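Local coordinates for DNA repair protein RecO (Deinococcus radiodurans, PDB 1U5K), which is probably involved in DNA repair and in recombination by the RecF pathway, and carries a zinc ion bound by four cysteines, at residues G10-R15 against H54-Q59; L50-H55 against F91-A96; P81-P86 against R121-Q126. All coordinates share one frame; numbering follows the deposited sequence.

The three contacts run from the N-terminal OB-fold into the helices packed against it. Contact 1 joins strands 5-17 and 55-61 within the five-stranded sheet. Contact 2 starts in the loop that leads into strand 55-61, shares His54 and His55 with contact 1, and reaches helix 86-102; the two centres are about 9 Å apart, and Val12 O probably accepts a hydrogen bond from Phe53 N. Contact 3, centred about 10 Å from contact 2 and about 17 Å from contact 1, joins the 81-86 linker to helix 110-125. Contact 1 closes along the chain before contact 3 opens, whereas contacts 2 and 3 interleave. Contact 1 closes the OB-fold sheet; contacts 2 and 3 fasten it and the linker to the helices.

Contact 1: residues G10-R15 against H54-Q59; sequences GIVIRR and HHVGVQ
Gly10 and Val56 face each other as an antiparallel hydrogen-bonded pair, with Gly10 N 2.9 Å from Val56 O and Val56 N 2.7 Å from Gly10 O. The next pair, Ile11 with His55, is non-hydrogen-bonded, and beyond it Val12 N donates to His54 O at 3.0 Å. His54 O also receives the CA-H of Ile11. With CG anti to the backbone N (chi1 -169°), the His55 side chain runs beside the Gly10 backbone and crosses the Ile11 side chain at about a right angle. Its CB is 4.2 Å from Ile11 CG1, and CG is 4.0 Å from Gly10 O. On one branch of the ring, ND1 is again 4.2 Å from Ile11 CG1; on the other, CD2 approaches Gly10 O to 3.6 Å, and NE2 continues past Gly10 to a hydrogen bond with Ser9 OG. These pairs join the first and fourth strands of the OB-fold, so that the curled sheet closes on itself, and the short strand segments cross steeply, at 111°. Replacing His55 with an alanine would probably leave Ser9 OG without its imidazole partner and open a gap beside Ile11 CG1. Ile11 itself packs on Phe113, Ala117 and Leu120 of helix 110-125, on the face of the sheet it shares with His55. Across the pairing, Val12 CG2 makes a loose apolar contact with Val56 CG2, which lies nearer still to Gly10 O.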
ATOM      1  N   GLY A  10     -20.592 -13.002  -6.719  1.00 31.31           N
ATOM      2  CA  GLY A  10     -20.147 -11.997  -5.778  1.00 29.67           C
ATOM      3  C   GLY A  10     -19.590 -10.791  -6.490  1.00 27.92           C
ATOM      4  O   GLY A  10     -19.745 -10.638  -7.699  1.00 26.83           O
ATOM      5  N   ILE A  11     -18.905  -9.972  -5.700  1.00 25.93           N
ATOM      6  CA  ILE A  11     -18.455  -8.657  -6.090  1.00 24.63           C
ATOM      7  C   ILE A  11     -16.942  -8.640  -6.265  1.00 24.54           C
ATOM      8  O   ILE A  11     -16.197  -9.017  -5.362  1.00 24.01           O
ATOM      9  CB  ILE A  11     -18.878  -7.671  -4.985  1.00 23.96           C
ATOM     10  CG1 ILE A  11     -20.410  -7.603  -4.943  1.00 24.87           C
ATOM     11  CG2 ILE A  11     -18.356  -6.300  -5.370  1.00 25.20           C
ATOM     12  CD1 ILE A  11     -20.974  -6.873  -3.780  1.00 25.76           C
ATOM     13  N   VAL A  12     -16.530  -8.097  -7.402  1.00 23.44           N
ATOM     14  CA  VAL A  12     -15.133  -7.969  -7.774  1.00 24.28           C
ATOM     15  C   VAL A  12     -14.549  -6.863  -6.922  1.00 23.61           C
ATOM     16  O   VAL A  12     -15.034  -5.741  -6.957  1.00 25.05           O
ATOM     17  CB  VAL A  12     -14.967  -7.577  -9.252  1.00 23.19           C
ATOM     18  CG1 VAL A  12     -13.512  -7.423  -9.632  1.00 23.98           C
ATOM     19  CG2 VAL A  12     -15.606  -8.593 -10.135  1.00 26.66           C
ATOM     20  N   ILE A  13     -13.538  -7.190  -6.132  1.00 23.25           N
ATOM     21  CA  ILE A  13     -12.847  -6.224  -5.288  1.00 22.73           C
ATOM     22  C   ILE A  13     -11.427  -5.869  -5.734  1.00 24.58           C
ATOM     23  O   ILE A  13     -10.866  -4.871  -5.277  1.00 24.99           O
ATOM     24  CB  ILE A  13     -12.896  -6.622  -3.808  1.00 22.44           C
ATOM     25  CG1 ILE A  13     -12.164  -7.934  -3.532  1.00 19.98           C
ATOM     26  CG2 ILE A  13     -14.331  -6.630  -3.347  1.00 21.49           C
ATOM     27  CD1 ILE A  13     -11.656  -8.096  -2.119  1.00 21.98           C
ATOM     28  N   ARG A  14     -10.857  -6.667  -6.633  1.00 25.02           N
ATOM     29  CA  ARG A  14      -9.543  -6.404  -7.196  1.00 27.25           C
ATOM     30  C   ARG A  14      -9.452  -7.074  -8.565  1.00 27.89           C
ATOM     31  O   ARG A  14      -9.928  -8.195  -8.740  1.00 28.23           O
ATOM     32  CB  ARG A  14      -8.411  -6.904  -6.289  1.00 27.33           C
ATOM     33  CG  ARG A  14      -7.114  -6.142  -6.490  1.00 28.16           C
ATOM     34  CD  ARG A  14      -5.983  -6.458  -5.493  1.00 28.79           C
ATOM     35  NE  ARG A  14      -6.354  -6.179  -4.107  1.00 25.55           N
ATOM     36  CZ  ARG A  14      -6.703  -7.097  -3.218  1.00 32.04           C
ATOM     37  NH1 ARG A  14      -6.685  -8.392  -3.515  1.00 33.13           N
ATOM     38  NH2 ARG A  14      -7.040  -6.732  -1.992  1.00 28.54           N
ATOM     39  N   ARG A  15      -8.806  -6.382  -9.499  1.00 29.06           N
ATOM     40  CA  ARG A  15      -8.575  -6.840 -10.871  1.00 30.79           C
ATOM     41  C   ARG A  15      -7.110  -6.583 -11.196  1.00 31.82           C
ATOM     42  O   ARG A  15      -6.625  -5.467 -11.008  1.00 32.82           O
ATOM     43  CB  ARG A  15      -9.505  -6.086 -11.819  1.00 30.90           C
ATOM     44  CG  ARG A  15      -9.163  -6.156 -13.289  1.00 35.18           C
ATOM     45  CD  ARG A  15     -10.079  -5.312 -14.162  1.00 39.28           C
ATOM     46  NE  ARG A  15      -9.625  -5.331 -15.553  1.00 39.61           N
ATOM     47  CZ  ARG A  15     -10.240  -5.972 -16.532  1.00 39.02           C
ATOM     48  NH1 ARG A  15     -11.339  -6.658 -16.288  1.00 37.90           N
ATOM     49  NH2 ARG A  15      -9.765  -5.927 -17.768  1.00 46.91           N
ATOM     50  N   HIS A  54     -18.415  -4.697  -9.664  1.00 28.84           N
ATOM     51  CA  HIS A  54     -19.496  -5.421 -10.320  1.00 29.96           C
ATOM     52  C   HIS A  54     -19.878  -6.656  -9.516  1.00 29.73           C
ATOM     53  O   HIS A  54     -19.005  -7.331  -8.964  1.00 28.66           O
ATOM     54  CB  HIS A  54     -19.048  -5.858 -11.712  1.00 31.22           C
ATOM     55  CG  HIS A  54     -19.026  -4.761 -12.731  1.00 34.16           C
ATOM     56  ND1 HIS A  54     -18.647  -4.987 -14.036  1.00 39.68           N
ATOM     57  CD2 HIS A  54     -19.384  -3.456 -12.664  1.00 39.43           C
ATOM     58  CE1 HIS A  54     -18.748  -3.862 -14.723  1.00 41.27           C
ATOM     59  NE2 HIS A  54     -19.224  -2.927 -13.921  1.00 40.63           N
ATOM     60  N   HIS A  55     -21.175  -6.934  -9.421  1.00 28.87           N
ATOM     61  CA  HIS A  55     -21.676  -8.194  -8.872  1.00 29.33           C
ATOM     62  C   HIS A  55     -21.773  -9.115 -10.082  1.00 30.09           C
ATOM     63  O   HIS A  55     -22.530  -8.829 -11.012  1.00 29.97           O
ATOM     64  CB  HIS A  55     -23.038  -8.017  -8.176  1.00 30.02           C
ATOM     65  CG  HIS A  55     -23.492  -9.200  -7.376  1.00 28.93           C
ATOM     66  ND1 HIS A  55     -24.136  -9.072  -6.164  1.00 35.16           N
ATOM     67  CD2 HIS A  55     -23.366 -10.532  -7.586  1.00 32.59           C
ATOM     68  CE1 HIS A  55     -24.400 -10.270  -5.673  1.00 35.11           C
ATOM     69  NE2 HIS A  55     -23.927 -11.177  -6.511  1.00 34.03           N
ATOM     70  N   VAL A  56     -20.965 -10.172 -10.094  1.00 30.53           N
ATOM     71  CA  VAL A  56     -20.922 -11.120 -11.199  1.00 30.75           C
ATOM     72  C   VAL A  56     -21.285 -12.530 -10.764  1.00 31.30           C
ATOM     73  O   VAL A  56     -21.072 -12.912  -9.613  1.00 31.56           O
ATOM     74  CB  VAL A  56     -19.556 -11.129 -11.888  1.00 31.52           C
ATOM     75  CG1 VAL A  56     -19.249  -9.749 -12.431  1.00 33.25           C
ATOM     76  CG2 VAL A  56     -18.454 -11.627 -10.948  1.00 33.10           C
ATOM     77  N   GLY A  57     -21.860 -13.287 -11.694  1.00 31.75           N
ATOM     78  CA  GLY A  57     -22.015 -14.727 -11.597  1.00 32.00           C
ATOM     79  C   GLY A  57     -20.931 -15.356 -12.456  1.00 32.67           C
ATOM     80  O   GLY A  57     -20.682 -14.937 -13.587  1.00 33.07           O
ATOM     81  N   VAL A  58     -20.221 -16.314 -11.879  1.00 32.84           N
ATOM     82  CA  VAL A  58     -19.097 -16.943 -12.550  1.00 33.34           C
ATOM     83  C   VAL A  58     -19.191 -18.452 -12.389  1.00 33.37           C
ATOM     84  O   VAL A  58     -19.551 -18.956 -11.328  1.00 32.84           O
ATOM     85  CB  VAL A  58     -17.718 -16.525 -11.991  1.00 33.02           C
ATOM     86  CG1 VAL A  58     -17.381 -15.099 -12.396  1.00 34.22           C
ATOM     87  CG2 VAL A  58     -17.612 -16.692 -10.484  1.00 33.02           C
ATOM     88  N   GLN A  59     -18.866 -19.156 -13.466  1.00 33.63           N
ATOM     89  CA  GLN A  59     -18.593 -20.579 -13.395  1.00 34.68           C
ATOM     90  C   GLN A  59     -17.085 -20.752 -13.315  1.00 34.11           C
ATOM     91  O   GLN A  59     -16.344 -20.327 -14.193  1.00 33.91           O
ATOM     92  CB  GLN A  59     -19.162 -21.289 -14.622  1.00 35.32           C
ATOM     93  CG  GLN A  59     -18.970 -22.790 -14.605  1.00 37.89           C
ATOM     94  CD  GLN A  59     -19.724 -23.443 -15.737  1.00 42.36           C
ATOM     95  OE1 GLN A  59     -20.870 -23.843 -15.547  1.00 49.35           O
ATOM     96  NE2 GLN A  59     -19.121 -23.488 -16.919  1.00 43.61           N
TER

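Contact 2: residues L50-H55 against F91-A96; sequences LNLFHH and FAHLMA
Leu52 and Phe53 occupy the middle of a type II beta turn, from Asn51 to His54, that brings Phe53 CA within 7.5 Å of Ala92 CA on helix 86-102. The turn belongs to the loop entering strand 55-61 of the OB-fold, and its two central side chains dock that domain onto the first helix of the helical part. Phe53 takes the third position of the turn, where a type II turn needs a positive phi (80°), and makes more of the contact than Leu52. Its CG lies beside the backbone N, anti to the carbonyl carbon (chi1 -42°), and the ring extends from there to the helix surface. The methyl group of Ala92 sits over the middle of one ring face in a CH-pi contact, its CB 3.7 Å from the Phe53 ring centroid and 10° off the normal. The opposite face is covered by the neighbouring Leu52, whose CB stands 3.7 Å above the Phe53 ring plane, so the phenyl group is held between two aliphatic carbons. At the rim, Phe53 CE2 lies 4.2 Å from Ala96 CB, which approaches the edge near the ring plane one helical turn after Ala92. Tyr89, from the preceding turn, meets Phe53 edge-to-face. Leu52 reaches the helix more lightly, with CD1 beside the imidazole of His93; that residue also packs on Pro81 of the second subunit. Farthest out on the phenyl ring, Phe53 CZ comes obliquely to within 3.5 Å of His93 N.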
ATOM      1  N   LEU A  50     -15.730  -8.348 -15.555  1.00 45.01           N
ATOM      2  CA  LEU A  50     -14.921  -8.536 -14.358  1.00 41.59           C
ATOM      3  C   LEU A  50     -14.259  -7.242 -13.871  1.00 39.83           C
ATOM      4  O   LEU A  50     -13.046  -7.185 -13.683  1.00 39.60           O
ATOM      5  CB  LEU A  50     -13.902  -9.645 -14.609  1.00 40.44           C
ATOM      6  CG  LEU A  50     -14.422 -11.078 -14.768  1.00 39.93           C
ATOM      7  CD1 LEU A  50     -13.245 -11.990 -15.085  1.00 38.76           C
ATOM      8  CD2 LEU A  50     -15.150 -11.606 -13.548  1.00 36.35           C
ATOM      9  N   ASN A  51     -15.017  -6.161 -13.728  1.00 37.93           N
ATOM     10  CA  ASN A  51     -14.418  -4.916 -13.260  1.00 37.47           C
ATOM     11  C   ASN A  51     -14.830  -4.602 -11.832  1.00 34.75           C
ATOM     12  O   ASN A  51     -15.820  -5.139 -11.342  1.00 33.29           O
ATOM     13  CB  ASN A  51     -14.758  -3.748 -14.187  1.00 38.56           C
ATOM     14  CG  ASN A  51     -13.822  -3.678 -15.374  1.00 41.11           C
ATOM     15  OD1 ASN A  51     -12.674  -3.220 -15.274  1.00 44.89           O
ATOM     16  ND2 ASN A  51     -14.317  -4.163 -16.508  1.00 42.20           N
ATOM     17  N   LEU A  52     -14.054  -3.735 -11.193  1.00 33.15           N
ATOM     18  CA  LEU A  52     -14.250  -3.440  -9.785  1.00 32.85           C
ATOM     19  C   LEU A  52     -15.693  -3.070  -9.514  1.00 30.58           C
ATOM     20  O   LEU A  52     -16.299  -2.295 -10.257  1.00 28.51           O
ATOM     21  CB  LEU A  52     -13.381  -2.289  -9.280  1.00 33.41           C
ATOM     22  CG  LEU A  52     -11.987  -2.630  -8.787  1.00 36.53           C
ATOM     23  CD1 LEU A  52     -11.326  -1.413  -8.159  1.00 41.16           C
ATOM     24  CD2 LEU A  52     -12.054  -3.759  -7.819  1.00 41.76           C
ATOM     25  N   PHE A  53     -16.193  -3.671  -8.440  1.00 28.01           N
ATOM     26  CA  PHE A  53     -17.476  -3.322  -7.861  1.00 28.15           C
ATOM     27  C   PHE A  53     -18.659  -3.950  -8.598  1.00 28.46           C
ATOM     28  O   PHE A  53     -19.794  -3.827  -8.157  1.00 28.23           O
ATOM     29  CB  PHE A  53     -17.639  -1.812  -7.648  1.00 28.24           C
ATOM     30  CG  PHE A  53     -16.409  -1.127  -7.091  1.00 27.21           C
ATOM     31  CD1 PHE A  53     -15.914   0.027  -7.675  1.00 27.17           C
ATOM     32  CD2 PHE A  53     -15.678  -1.686  -6.062  1.00 26.53           C
ATOM     33  CE1 PHE A  53     -14.763   0.662  -7.195  1.00 30.27           C
ATOM     34  CE2 PHE A  53     -14.535  -1.077  -5.587  1.00 28.40           C
ATOM     35  CZ  PHE A  53     -14.063   0.093  -6.144  1.00 29.55           C
ATOM     36  N   HIS A  54     -18.415  -4.697  -9.664  1.00 28.84           N
ATOM     37  CA  HIS A  54     -19.496  -5.421 -10.320  1.00 29.96           C
ATOM     38  C   HIS A  54     -19.878  -6.656  -9.516  1.00 29.73           C
ATOM     39  O   HIS A  54     -19.005  -7.331  -8.964  1.00 28.66           O
ATOM     40  CB  HIS A  54     -19.048  -5.858 -11.712  1.00 31.22           C
ATOM     41  CG  HIS A  54     -19.026  -4.761 -12.731  1.00 34.16           C
ATOM     42  ND1 HIS A  54     -18.647  -4.987 -14.036  1.00 39.68           N
ATOM     43  CD2 HIS A  54     -19.384  -3.456 -12.664  1.00 39.43           C
ATOM     44  CE1 HIS A  54     -18.748  -3.862 -14.723  1.00 41.27           C
ATOM     45  NE2 HIS A  54     -19.224  -2.927 -13.921  1.00 40.63           N
ATOM     46  N   HIS A  55     -21.175  -6.934  -9.421  1.00 28.87           N
ATOM     47  CA  HIS A  55     -21.676  -8.194  -8.872  1.00 29.33           C
ATOM     48  C   HIS A  55     -21.773  -9.115 -10.082  1.00 30.09           C
ATOM     49  O   HIS A  55     -22.530  -8.829 -11.012  1.00 29.97           O
ATOM     50  CB  HIS A  55     -23.038  -8.017  -8.176  1.00 30.02           C
ATOM     51  CG  HIS A  55     -23.492  -9.200  -7.376  1.00 28.93           C
ATOM     52  ND1 HIS A  55     -24.136  -9.072  -6.164  1.00 35.16           N
ATOM     53  CD2 HIS A  55     -23.366 -10.532  -7.586  1.00 32.59           C
ATOM     54  CE1 HIS A  55     -24.400 -10.270  -5.673  1.00 35.11           C
ATOM     55  NE2 HIS A  55     -23.927 -11.177  -6.511  1.00 34.03           N
ATOM     56  N   PHE A  91     -14.513   5.722  -1.950  1.00 22.90           N
ATOM     57  CA  PHE A  91     -15.087   5.052  -0.794  1.00 23.01           C
ATOM     58  C   PHE A  91     -15.430   3.586  -1.073  1.00 22.33           C
ATOM     59  O   PHE A  91     -15.211   2.763  -0.186  1.00 23.77           O
ATOM     60  CB  PHE A  91     -16.231   5.868  -0.178  1.00 22.62           C
ATOM     61  CG  PHE A  91     -15.752   7.074   0.585  1.00 24.69           C
ATOM     62  CD1 PHE A  91     -16.016   8.359   0.136  1.00 24.44           C
ATOM     63  CD2 PHE A  91     -14.977   6.925   1.733  1.00 24.26           C
ATOM     64  CE1 PHE A  91     -15.493   9.474   0.803  1.00 27.94           C
ATOM     65  CE2 PHE A  91     -14.499   8.032   2.419  1.00 27.46           C
ATOM     66  CZ  PHE A  91     -14.736   9.323   1.952  1.00 27.05           C
ATOM     67  N   ALA A  92     -15.915   3.248  -2.269  1.00 21.66           N
ATOM     68  CA  ALA A  92     -16.099   1.863  -2.686  1.00 20.76           C
ATOM     69  C   ALA A  92     -14.765   1.125  -2.583  1.00 20.61           C
ATOM     70  O   ALA A  92     -14.697   0.003  -2.094  1.00 20.14           O
ATOM     71  CB  ALA A  92     -16.664   1.747  -4.125  1.00 22.00           C
ATOM     72  N   HIS A  93     -13.705   1.766  -3.059  1.00 21.08           N
ATOM     73  CA  HIS A  93     -12.366   1.190  -3.085  1.00 20.76           C
ATOM     74  C   HIS A  93     -11.823   0.953  -1.673  1.00 20.86           C
ATOM     75  O   HIS A  93     -11.258  -0.098  -1.396  1.00 21.50           O
ATOM     76  CB  HIS A  93     -11.505   2.151  -3.872  1.00 20.97           C
ATOM     77  CG  HIS A  93     -10.173   1.631  -4.309  1.00 21.95           C
ATOM     78  ND1 HIS A  93      -9.914   0.296  -4.529  1.00 29.28           N
ATOM     79  CD2 HIS A  93      -9.040   2.294  -4.639  1.00 23.54           C
ATOM     80  CE1 HIS A  93      -8.672   0.158  -4.955  1.00 26.29           C
ATOM     81  NE2 HIS A  93      -8.111   1.350  -4.998  1.00 26.63           N
ATOM     82  N   LEU A  94     -12.036   1.910  -0.780  1.00 20.50           N
ATOM     83  CA  LEU A  94     -11.737   1.730   0.630  1.00 20.91           C
ATOM     84  C   LEU A  94     -12.473   0.524   1.221  1.00 20.91           C
ATOM     85  O   LEU A  94     -11.845  -0.300   1.878  1.00 20.17           O
ATOM     86  CB  LEU A  94     -12.009   3.010   1.411  1.00 20.54           C
ATOM     87  CG  LEU A  94     -11.919   2.986   2.933  1.00 21.34           C
ATOM     88  CD1 LEU A  94     -10.559   2.501   3.387  1.00 25.79           C
ATOM     89  CD2 LEU A  94     -12.184   4.384   3.445  1.00 23.22           C
ATOM     90  N   MET A  95     -13.779   0.407   1.010  1.00 20.70           N
ATOM     91  CA  MET A  95     -14.527  -0.712   1.594  1.00 20.22           C
ATOM     92  C   MET A  95     -13.946  -2.021   1.077  1.00 20.33           C
ATOM     93  O   MET A  95     -13.827  -2.958   1.858  1.00 20.45           O
ATOM     94  CB  MET A  95     -16.011  -0.664   1.254  1.00 19.38           C
ATOM     95  CG  MET A  95     -16.670   0.564   1.863  1.00 20.46           C
ATOM     96  SD  MET A  95     -16.651   0.626   3.647  1.00 24.29           S
ATOM     97  CE  MET A  95     -15.144   1.378   3.986  1.00 37.61           C
ATOM     98  N   ALA A  96     -13.611  -2.071  -0.209  1.00 19.72           N
ATOM     99  CA  ALA A  96     -13.104  -3.288  -0.824  1.00 20.63           C
ATOM    100  C   ALA A  96     -11.798  -3.760  -0.175  1.00 19.97           C
ATOM    101  O   ALA A  96     -11.695  -4.913   0.253  1.00 18.66           O
ATOM    102  CB  ALA A  96     -12.958  -3.128  -2.311  1.00 20.74           C
TER

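Contact 3: residues P81-P86 against R121-Q126; sequences PTLAEP and RGVAHQ
Leu83 directs its side chain at Ala124 with CG beside its own backbone N (chi1 -66°), while Val123 holds CG1 anti to its backbone N (chi1 159°), turned to the same leucine. The meeting joins the short 3-10 turn 81-84, which links strand 69-78 of the OB-fold to helix 86-102, with the C-terminal end of helix 110-125. One branch of the leucine makes the apolar contact: Leu83 CD2 is 3.7 Å from Ala124 CB and 3.8 Å from Val123 CG1. The other branch, CD1, touches Phe53 CB, so Leu83 fills the corner between the loop that bears Phe53 and the two helices. Backbone bonds of the turn, Ala84 N to Pro81 O and Glu85 N to Thr82 O, hold it in shape, and Glu85 then occupies the N-cap position of helix 86-102. Arg88 of that helix forms a salt bridge with Glu85 and also donates to Val123 O and Gln126 O. The methyl group of Thr82 is modelled too near Ala124 O to be relied on. A water donates to Ala124 O at 2.8 Å. The same water oxygen lies 3.5 Å from Thr82 OG1, a weak bond.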
ATOM      1  N   PRO A  81     -23.398   2.263 -11.593  1.00 33.11           N
ATOM      2  CA  PRO A  81     -22.702   3.177 -12.513  1.00 32.87           C
ATOM      3  C   PRO A  81     -22.212   4.462 -11.855  1.00 31.98           C
ATOM      4  O   PRO A  81     -21.284   5.138 -12.261  1.00 32.88           O
ATOM      5  CB  PRO A  81     -23.760   3.531 -13.572  1.00 34.18           C
ATOM      6  CG  PRO A  81     -24.968   2.734 -13.293  1.00 34.98           C
ATOM      7  CD  PRO A  81     -24.782   1.955 -12.010  1.00 34.76           C
ATOM      8  N   THR A  82     -22.864   4.806 -10.757  1.00 31.54           N
ATOM      9  CA  THR A  82     -22.585   6.017 -10.007  1.00 32.25           C
ATOM     10  C   THR A  82     -21.248   5.945  -9.242  1.00 31.63           C
ATOM     11  O   THR A  82     -20.626   6.965  -8.917  1.00 31.33           O
ATOM     12  CB  THR A  82     -23.878   6.038  -9.164  1.00 34.27           C
ATOM     13  OG1 THR A  82     -24.752   7.138  -9.460  1.00 39.02           O
ATOM     14  CG2 THR A  82     -23.729   5.810  -7.712  1.00 30.61           C
ATOM     15  N   LEU A  83     -20.781   4.730  -8.975  1.00 30.25           N
ATOM     16  CA  LEU A  83     -19.418   4.494  -8.498  1.00 30.24           C
ATOM     17  C   LEU A  83     -18.315   5.011  -9.407  1.00 31.26           C
ATOM     18  O   LEU A  83     -17.166   5.117  -8.981  1.00 31.60           O
ATOM     19  CB  LEU A  83     -19.205   3.018  -8.164  1.00 29.73           C
ATOM     20  CG  LEU A  83     -20.019   2.469  -6.996  1.00 26.50           C
ATOM     21  CD1 LEU A  83     -19.703   1.007  -6.683  1.00 28.02           C
ATOM     22  CD2 LEU A  83     -19.886   3.361  -5.765  1.00 28.37           C
ATOM     23  N   ALA A  84     -18.643   5.387 -10.641  1.00 32.76           N
ATOM     24  CA  ALA A  84     -17.672   6.074 -11.488  1.00 33.17           C
ATOM     25  C   ALA A  84     -17.430   7.520 -11.063  1.00 33.20           C
ATOM     26  O   ALA A  84     -16.414   8.119 -11.410  1.00 34.01           O
ATOM     27  CB  ALA A  84     -18.069   5.990 -12.957  1.00 33.92           C
ATOM     28  N   GLU A  85     -18.312   8.091 -10.254  1.00 33.32           N
ATOM     29  CA  GLU A  85     -18.035   9.398  -9.676  1.00 33.87           C
ATOM     30  C   GLU A  85     -16.818   9.271  -8.747  1.00 34.29           C
ATOM     31  O   GLU A  85     -16.805   8.390  -7.887  1.00 33.40           O
ATOM     32  CB  GLU A  85     -19.249   9.930  -8.915  1.00 33.93           C
ATOM     33  CG  GLU A  85     -20.527  10.136  -9.717  1.00 36.41           C
ATOM     34  CD  GLU A  85     -21.716  10.444  -8.823  1.00 37.61           C
ATOM     35  OE1 GLU A  85     -21.517  10.983  -7.713  1.00 39.58           O
ATOM     36  OE2 GLU A  85     -22.865  10.143  -9.213  1.00 41.46           O
ATOM     37  N   PRO A  86     -15.797  10.111  -8.915  1.00 34.33           N
ATOM     38  CA  PRO A  86     -14.532   9.938  -8.185  1.00 34.27           C
ATOM     39  C   PRO A  86     -14.608   9.814  -6.660  1.00 33.14           C
ATOM     40  O   PRO A  86     -13.877   9.007  -6.082  1.00 32.80           O
ATOM     41  CB  PRO A  86     -13.703  11.162  -8.591  1.00 34.21           C
ATOM     42  CG  PRO A  86     -14.287  11.620  -9.888  1.00 36.01           C
ATOM     43  CD  PRO A  86     -15.746  11.234  -9.870  1.00 34.43           C
ATOM     44  N   ARG A 121     -23.735  -0.216  -2.171  1.00 24.21           N
ATOM     45  CA  ARG A 121     -24.986   0.469  -2.476  1.00 24.71           C
ATOM     46  C   ARG A 121     -25.071   1.827  -1.790  1.00 24.54           C
ATOM     47  O   ARG A 121     -25.335   2.828  -2.442  1.00 25.33           O
ATOM     48  CB  ARG A 121     -26.170  -0.416  -2.072  1.00 24.81           C
ATOM     49  CG  ARG A 121     -26.339  -1.537  -3.080  1.00 24.77           C
ATOM     50  CD  ARG A 121     -27.638  -2.314  -3.000  1.00 26.00           C
ATOM     51  NE  ARG A 121     -28.081  -2.658  -1.660  1.00 25.54           N
ATOM     52  CZ  ARG A 121     -27.739  -3.763  -1.013  1.00 28.76           C
ATOM     53  NH1 ARG A 121     -26.859  -4.629  -1.513  1.00 31.59           N
ATOM     54  NH2 ARG A 121     -28.250  -3.964   0.187  1.00 27.43           N
ATOM     55  N   GLY A 122     -24.835   1.875  -0.482  1.00 25.14           N
ATOM     56  CA  GLY A 122     -24.779   3.125   0.253  1.00 24.15           C
ATOM     57  C   GLY A 122     -23.812   4.162  -0.276  1.00 24.08           C
ATOM     58  O   GLY A 122     -24.149   5.344  -0.348  1.00 23.81           O
ATOM     59  N   VAL A 123     -22.601   3.742  -0.638  1.00 23.34           N
ATOM     60  CA  VAL A 123     -21.606   4.663  -1.166  1.00 24.03           C
ATOM     61  C   VAL A 123     -22.057   5.137  -2.541  1.00 24.76           C
ATOM     62  O   VAL A 123     -21.778   6.263  -2.948  1.00 25.03           O
ATOM     63  CB  VAL A 123     -20.218   3.996  -1.235  1.00 23.71           C
ATOM     64  CG1 VAL A 123     -19.288   4.688  -2.203  1.00 24.80           C
ATOM     65  CG2 VAL A 123     -19.600   3.922   0.154  1.00 24.61           C
ATOM     66  N   ALA A 124     -22.732   4.253  -3.266  1.00 26.20           N
ATOM     67  CA  ALA A 124     -23.201   4.584  -4.607  1.00 27.47           C
ATOM     68  C   ALA A 124     -24.396   5.542  -4.568  1.00 27.99           C
ATOM     69  O   ALA A 124     -24.527   6.365  -5.471  1.00 26.80           O
ATOM     70  CB  ALA A 124     -23.581   3.325  -5.356  1.00 28.33           C
ATOM     71  N   HIS A 125     -25.249   5.441  -3.552  1.00 28.38           N
ATOM     72  CA  HIS A 125     -26.541   6.143  -3.558  1.00 29.16           C
ATOM     73  C   HIS A 125     -26.785   7.242  -2.537  1.00 30.72           C
ATOM     74  O   HIS A 125     -27.660   8.087  -2.760  1.00 31.79           O
ATOM     75  CB  HIS A 125     -27.667   5.129  -3.416  1.00 27.46           C
ATOM     76  CG  HIS A 125     -27.666   4.107  -4.503  1.00 28.92           C
ATOM     77  ND1 HIS A 125     -27.514   4.455  -5.825  1.00 31.92           N
ATOM     78  CD2 HIS A 125     -27.746   2.756  -4.472  1.00 30.63           C
ATOM     79  CE1 HIS A 125     -27.554   3.364  -6.568  1.00 33.22           C
ATOM     80  NE2 HIS A 125     -27.681   2.319  -5.772  1.00 28.75           N
ATOM     81  N   GLN A 126     -26.053   7.231  -1.427  1.00 31.96           N
ATOM     82  CA  GLN A 126     -26.302   8.147  -0.318  1.00 32.62           C
ATOM     83  C   GLN A 126     -25.560   9.484  -0.432  1.00 33.24           C
ATOM     84  O   GLN A 126     -24.517   9.572  -1.088  1.00 32.67           O
ATOM     85  CB  GLN A 126     -26.023   7.489   1.041  1.00 32.99           C
ATOM     86  CG  GLN A 126     -26.836   6.253   1.402  1.00 36.06           C
ATOM     87  CD  GLN A 126     -28.334   6.464   1.630  1.00 40.70           C
ATOM     88  OE1 GLN A 126     -28.956   5.685   2.351  1.00 40.20           O
ATOM     89  NE2 GLN A 126     -28.913   7.488   1.015  1.00 44.13           N
TER
HETATM   90  O   HOH W   1     -26.027   8.477  -6.509  1.00 36.13           O